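Local coordinates for protein 2,5-dihydroxypyridine 5,6-dioxygenase (Pseudomonas putida KT2440, PDB 7CUP) that catalyses the iron(II)-dependent opening of the 2,5-dihydroxypyridine ring by dioxygen, giving N-formylmaleamate in the aerobic breakdown of nicotinate, at residues E13-L18 with R131-E136; R118-V123 with D188-G193. One frame throughout, in Å; residues are numbered along the deposited sequence.

Contact 1 (E13-L18 with R131-E136); sequences EHVLKL and RMLPTE
Leu133 meets both His14 and Val15 of the helix. Its CG lies 3.8 Å from His14 CD2, an oblique approach to the imidazole. Its CD1 methyl runs past Val15 CG2, the two side chains pointing in opposite directions. The CB of Leu133 points neither at the helix nor away from it, but with CG anti to its backbone N (chi1 -173°) the branched end comes in to the contact.

Pro134 follows and takes the one hydrogen bond between the segments. His14 NE2 donates to Pro134 O at 2.9 Å, with an N-H...O angle of 165°. The oxygen lies in the imidazole plane, at the ring edge, and the N-H meets it nearly end-on to the carbonyl. This bond puts the proton on NE2 and should fix the rotation of the ring. One ring face is partly covered by Leu18 CG, a helix turn later. The proline ring packs through CD on Val15 CG2, 3.6 Å away, the two side chains crossing at about a right angle. Leu18 CD1 rests against the same Pro134 O.

At Glu136 the aliphatic part does the touching: CG is 3.6 Å from Leu18 CD2.

The contact sets the C-terminal end of helix 5-18 against the loop between helices 126-131 and 136-151. On another side of helix 5-18, Leu16 packs on helix 37-49 and strand 96-99.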
loop_
_atom_site.group_PDB
_atom_site.type_symbol
_atom_site.label_atom_id
_atom_site.label_comp_id
_atom_site.label_asym_id
_atom_site.label_seq_id
_atom_site.Cartn_x
_atom_site.Cartn_y
_atom_site.Cartn_z
ATOM N N GLU A 13 20.338 -4.357 -15.292
ATOM C CA GLU A 13 21.805 -4.596 -15.225
ATOM C C GLU A 13 22.375 -4.634 -16.647
ATOM O O GLU A 13 23.418 -3.990 -16.869
ATOM C CB GLU A 13 22.165 -5.884 -14.496
ATOM C CG GLU A 13 21.816 -5.805 -13.040
ATOM C CD GLU A 13 21.998 -7.118 -12.311
ATOM O OE1 GLU A 13 23.167 -7.553 -12.219
ATOM O OE2 GLU A 13 20.975 -7.664 -11.798
ATOM N N HIS A 14 21.747 -5.374 -17.563
ATOM C CA HIS A 14 22.206 -5.497 -18.974
ATOM C C HIS A 14 22.291 -4.114 -19.637
ATOM O O HIS A 14 23.374 -3.746 -20.159
ATOM C CB HIS A 14 21.315 -6.469 -19.752
ATOM C CG HIS A 14 21.559 -6.433 -21.225
ATOM N ND1 HIS A 14 22.568 -7.156 -21.818
ATOM C CD2 HIS A 14 20.909 -5.803 -22.225
ATOM C CE1 HIS A 14 22.552 -6.955 -23.117
ATOM N NE2 HIS A 14 21.537 -6.129 -23.396
ATOM N N VAL A 15 21.227 -3.322 -19.554
ATOM C CA VAL A 15 21.135 -2.011 -20.256
ATOM C C VAL A 15 22.062 -0.995 -19.566
ATOM O O VAL A 15 22.665 -0.210 -20.290
ATOM C CB VAL A 15 19.665 -1.553 -20.371
ATOM C CG1 VAL A 15 19.551 -0.182 -21.030
ATOM C CG2 VAL A 15 18.850 -2.602 -21.144
ATOM N N LEU A 16 22.187 -0.997 -18.236
ATOM C CA LEU A 16 23.125 -0.077 -17.528
ATOM C C LEU A 16 24.594 -0.437 -17.871
ATOM O O LEU A 16 25.367 0.472 -18.103
ATOM C CB LEU A 16 22.868 -0.154 -16.028
ATOM C CG LEU A 16 21.542 0.440 -15.540
ATOM C CD1 LEU A 16 21.535 0.406 -14.024
ATOM C CD2 LEU A 16 21.305 1.842 -16.030
ATOM N N LYS A 17 24.925 -1.720 -17.989
ATOM C CA LYS A 17 26.252 -2.185 -18.477
ATOM C C LYS A 17 26.511 -1.650 -19.897
ATOM O O LYS A 17 27.556 -1.013 -20.104
ATOM C CB LYS A 17 26.347 -3.709 -18.408
ATOM C CG LYS A 17 27.389 -4.205 -17.427
ATOM C CD LYS A 17 27.570 -5.707 -17.388
ATOM C CE LYS A 17 26.880 -6.317 -16.187
ATOM N NZ LYS A 17 26.764 -7.786 -16.302
ATOM N N LEU A 18 25.588 -1.851 -20.831
ATOM C CA LEU A 18 25.762 -1.319 -22.197
ATOM C C LEU A 18 25.917 0.198 -22.112
ATOM O O LEU A 18 26.611 0.770 -22.956
ATOM C CB LEU A 18 24.562 -1.712 -23.060
ATOM C CG LEU A 18 24.529 -3.169 -23.500
ATOM C CD1 LEU A 18 23.242 -3.474 -24.260
ATOM C CD2 LEU A 18 25.760 -3.505 -24.344
ATOM N N ARG A 131 10.947 -7.329 -24.791
ATOM C CA ARG A 131 10.810 -7.734 -26.211
ATOM C C ARG A 131 11.801 -6.940 -27.078
ATOM O O ARG A 131 12.243 -7.498 -28.065
ATOM C CB ARG A 131 9.366 -7.533 -26.682
ATOM C CG ARG A 131 9.108 -7.944 -28.127
ATOM C CD ARG A 131 7.628 -8.072 -28.443
ATOM N NE ARG A 131 6.772 -6.965 -27.994
ATOM C CZ ARG A 131 6.598 -5.826 -28.640
ATOM N NH1 ARG A 131 7.289 -5.565 -29.740
ATOM N NH2 ARG A 131 5.771 -4.923 -28.155
ATOM N N MET A 132 12.082 -5.662 -26.760
ATOM C CA MET A 132 13.087 -4.854 -27.498
ATOM C C MET A 132 14.294 -4.542 -26.588
ATOM O O MET A 132 14.812 -3.444 -26.643
ATOM C CB MET A 132 12.439 -3.592 -28.074
ATOM C CG MET A 132 11.432 -3.939 -29.116
ATOM S SD MET A 132 10.507 -2.561 -29.734
ATOM C CE MET A 132 9.209 -2.412 -28.497
ATOM N N LEU A 133 14.732 -5.501 -25.789
ATOM C CA LEU A 133 15.953 -5.357 -24.946
ATOM C C LEU A 133 17.129 -4.991 -25.850
ATOM O O LEU A 133 17.382 -5.671 -26.847
ATOM C CB LEU A 133 16.225 -6.681 -24.243
ATOM C CG LEU A 133 17.352 -6.637 -23.224
ATOM C CD1 LEU A 133 16.945 -5.819 -22.010
ATOM C CD2 LEU A 133 17.740 -8.052 -22.838
ATOM N N PRO A 134 17.813 -3.864 -25.588
ATOM C CA PRO A 134 18.832 -3.370 -26.515
ATOM C C PRO A 134 20.054 -4.298 -26.700
ATOM O O PRO A 134 20.418 -5.038 -25.787
ATOM C CB PRO A 134 19.234 -2.016 -25.918
ATOM C CG PRO A 134 18.065 -1.619 -25.057
ATOM C CD PRO A 134 17.517 -2.913 -24.510
ATOM N N THR A 135 20.632 -4.258 -27.912
ATOM C CA THR A 135 21.820 -5.044 -28.358
ATOM C C THR A 135 22.866 -4.100 -28.965
ATOM O O THR A 135 22.489 -3.080 -29.553
ATOM C CB THR A 135 21.436 -6.157 -29.348
ATOM O OG1 THR A 135 20.910 -5.592 -30.553
ATOM C CG2 THR A 135 20.464 -7.156 -28.757
ATOM N N GLU A 136 24.144 -4.418 -28.780
ATOM C CA GLU A 136 25.280 -3.790 -29.513
ATOM C C GLU A 136 25.001 -3.856 -31.020
ATOM O O GLU A 136 25.290 -2.897 -31.713
ATOM C CB GLU A 136 26.579 -4.497 -29.125
ATOM C CG GLU A 136 26.795 -4.519 -27.616
ATOM C CD GLU A 136 28.218 -4.659 -27.085
ATOM O OE1 GLU A 136 29.035 -3.777 -27.359
ATOM O OE2 GLU A 136 28.474 -5.613 -26.339
#

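Contact 2 (R118-V123 with D188-G193); sequences RILLAV and DHWPSG
Three backbone hydrogen bonds join Ile119-Leu121 to Asp188-Trp190 in parallel register. Asp188 N donates to Ile119 O at 3.0 Å, and Leu121 N donates to Asp188 O at 2.9 Å. The second is close to straight, with an N-H...O angle of 173°. Trp190 N then donates to Leu121 O, with a more bent angle of 142°. Leu120 pairs with Asp188 and Leu121 with His189.

A water extends the link past these bonds. It accepts from Val123 N, donates to Trp190 O at 2.8 Å, and hydrogen-bonds His189 NE2 in the plane of the imidazole. Asp188 OD1 takes the N-H of His189 through its anti lone pair. Its OD2 forms a salt bridge with Arg186.

Leu121 and His189 lie side by side on one face of the sheet. Leu121 CD2 sits 3.5 Å from the imidazole centroid and 4° off the ring normal, a CH-pi contact over the face. Pro191 O lies over the opposite face, so the ring is sandwiched. The His189 side chain is about 11 Å from the iron, outside the metal's first shell. On the other face of the sheet, Leu120 CD1 reaches Trp190 CB at 4.0 Å. The indole NE1 donates to Leu129 O.

Strand 187-189 is an outermost strand of the five-stranded parallel sheet, and this contact joins it to strand 118-121. The contact is buried, and the water joins Val123 N and Trp190 O, a backbone N-H and a C=O, across the two segments. Held between Leu121 CD2 and Pro191 O, with NE2 bonded to that water, the His189 ring probably has a fixed orientation.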
loop_
_atom_site.group_PDB
_atom_site.type_symbol
_atom_site.label_atom_id
_atom_site.label_comp_id
_atom_site.label_asym_id
_atom_site.label_seq_id
_atom_site.Cartn_x
_atom_site.Cartn_y
_atom_site.Cartn_z
ATOM N N ARG A 118 24.732 11.576 -19.136
ATOM C CA ARG A 118 23.976 10.727 -20.096
ATOM C C ARG A 118 22.550 10.478 -19.564
ATOM O O ARG A 118 22.357 10.388 -18.345
ATOM C CB ARG A 118 24.645 9.366 -20.297
ATOM C CG ARG A 118 26.154 9.407 -20.228
ATOM C CD ARG A 118 26.824 8.143 -20.683
ATOM N NE ARG A 118 26.857 7.002 -19.768
ATOM C CZ ARG A 118 27.597 6.899 -18.663
ATOM N NH1 ARG A 118 28.294 7.933 -18.205
ATOM N NH2 ARG A 118 27.601 5.762 -17.991
ATOM N N ILE A 119 21.571 10.338 -20.455
ATOM C CA ILE A 119 20.158 10.145 -20.029
ATOM C C ILE A 119 19.578 8.963 -20.790
ATOM O O ILE A 119 19.569 9.014 -22.055
ATOM C CB ILE A 119 19.312 11.405 -20.226
ATOM C CG1 ILE A 119 19.938 12.624 -19.530
ATOM C CG2 ILE A 119 17.887 11.100 -19.773
ATOM C CD1 ILE A 119 19.160 13.943 -19.708
ATOM N N LEU A 120 19.097 7.961 -20.041
ATOM C CA LEU A 120 18.339 6.809 -20.600
ATOM C C LEU A 120 16.865 6.950 -20.211
ATOM O O LEU A 120 16.567 6.921 -19.034
ATOM C CB LEU A 120 18.914 5.500 -20.062
ATOM C CG LEU A 120 18.243 4.246 -20.621
ATOM C CD1 LEU A 120 18.426 4.163 -22.126
ATOM C CD2 LEU A 120 18.784 3.010 -19.950
ATOM N N LEU A 121 15.978 7.117 -21.185
ATOM C CA LEU A 121 14.514 7.126 -20.955
ATOM C C LEU A 121 14.045 5.670 -20.893
ATOM O O LEU A 121 14.519 4.853 -21.714
ATOM C CB LEU A 121 13.817 7.915 -22.061
ATOM C CG LEU A 121 12.297 7.910 -21.961
ATOM C CD1 LEU A 121 11.823 8.646 -20.724
ATOM C CD2 LEU A 121 11.665 8.481 -23.220
ATOM N N ALA A 122 13.211 5.327 -19.899
ATOM C CA ALA A 122 12.701 3.950 -19.674
ATOM C C ALA A 122 11.305 4.063 -19.049
ATOM O O ALA A 122 11.236 4.187 -17.821
ATOM C CB ALA A 122 13.639 3.142 -18.787
ATOM N N VAL A 123 10.253 4.082 -19.877
ATOM C CA VAL A 123 8.879 4.365 -19.380
ATOM C C VAL A 123 7.901 3.316 -19.913
ATOM O O VAL A 123 6.802 3.197 -19.312
ATOM C CB VAL A 123 8.433 5.793 -19.724
ATOM C CG1 VAL A 123 9.136 6.795 -18.835
ATOM C CG2 VAL A 123 8.603 6.133 -21.202
ATOM N N ASP A 188 19.189 8.626 -25.002
ATOM C CA ASP A 188 18.580 7.510 -25.770
ATOM C C ASP A 188 17.411 6.934 -24.973
ATOM O O ASP A 188 17.162 7.393 -23.837
ATOM C CB ASP A 188 19.624 6.468 -26.160
ATOM C CG ASP A 188 19.346 5.751 -27.475
ATOM O OD1 ASP A 188 18.151 5.466 -27.764
ATOM O OD2 ASP A 188 20.344 5.432 -28.203
ATOM N N HIS A 189 16.662 6.038 -25.608
ATOM C CA HIS A 189 15.354 5.555 -25.109
ATOM C C HIS A 189 15.362 4.048 -25.227
ATOM O O HIS A 189 15.499 3.565 -26.351
ATOM C CB HIS A 189 14.250 6.159 -25.972
ATOM C CG HIS A 189 12.865 5.865 -25.505
ATOM N ND1 HIS A 189 11.761 6.281 -26.222
ATOM C CD2 HIS A 189 12.396 5.168 -24.449
ATOM C CE1 HIS A 189 10.675 5.897 -25.578
ATOM N NE2 HIS A 189 11.035 5.216 -24.508
ATOM N N TRP A 190 15.309 3.347 -24.104
ATOM C CA TRP A 190 15.007 1.909 -24.103
ATOM C C TRP A 190 13.490 1.733 -24.041
ATOM O O TRP A 190 12.910 2.101 -23.019
ATOM C CB TRP A 190 15.718 1.305 -22.914
ATOM C CG TRP A 190 15.350 -0.115 -22.653
ATOM C CD1 TRP A 190 14.789 -1.041 -23.491
ATOM C CD2 TRP A 190 15.537 -0.754 -21.404
ATOM N NE1 TRP A 190 14.641 -2.229 -22.828
ATOM C CE2 TRP A 190 15.083 -2.075 -21.547
ATOM C CE3 TRP A 190 16.013 -0.303 -20.174
ATOM C CZ2 TRP A 190 15.143 -2.986 -20.497
ATOM C CZ3 TRP A 190 16.072 -1.206 -19.139
ATOM C CH2 TRP A 190 15.661 -2.526 -19.310
ATOM N N PRO A 191 12.781 1.251 -25.099
ATOM C CA PRO A 191 13.344 0.724 -26.344
ATOM C C PRO A 191 13.278 1.658 -27.561
ATOM O O PRO A 191 12.488 2.599 -27.549
ATOM C CB PRO A 191 12.353 -0.399 -26.638
ATOM C CG PRO A 191 11.016 0.228 -26.286
ATOM C CD PRO A 191 11.315 1.201 -25.165
ATOM N N SER A 192 14.078 1.375 -28.598
ATOM C CA SER A 192 14.096 2.159 -29.859
ATOM C C SER A 192 14.799 1.340 -30.946
ATOM O O SER A 192 14.522 0.129 -31.036
ATOM C CB SER A 192 14.679 3.544 -29.644
ATOM O OG SER A 192 16.016 3.505 -29.140
ATOM N N GLY A 193 15.644 1.973 -31.770
ATOM C CA GLY A 193 16.187 1.327 -32.979
ATOM C C GLY A 193 15.737 2.035 -34.245
ATOM O O GLY A 193 15.168 1.366 -35.102
HETATM O O HOH W 1 10.506 3.366 -22.480
#

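Helix 5-18 ends in 13-18, the first segment of contact 1. Later, strand 118-121 opens 118-123, the first segment of contact 2. Helix 126-131 and the loop after it follow, and 131-136 returns to the first helix, closing contact 1 over 112 intervening residues. Contact 2 closes later, at 188-193, over 64 residues. The two therefore cross rather than nest. They also touch: Val15 CG1 packs on both Leu120 CD2 and Trp190 CE3, and Pro134 CD meets Trp190 NE1. Together they tie the first helix and the 131-136 loop to the edge of the parallel sheet, from which the chain leads on to strand 194-197 of another sheet.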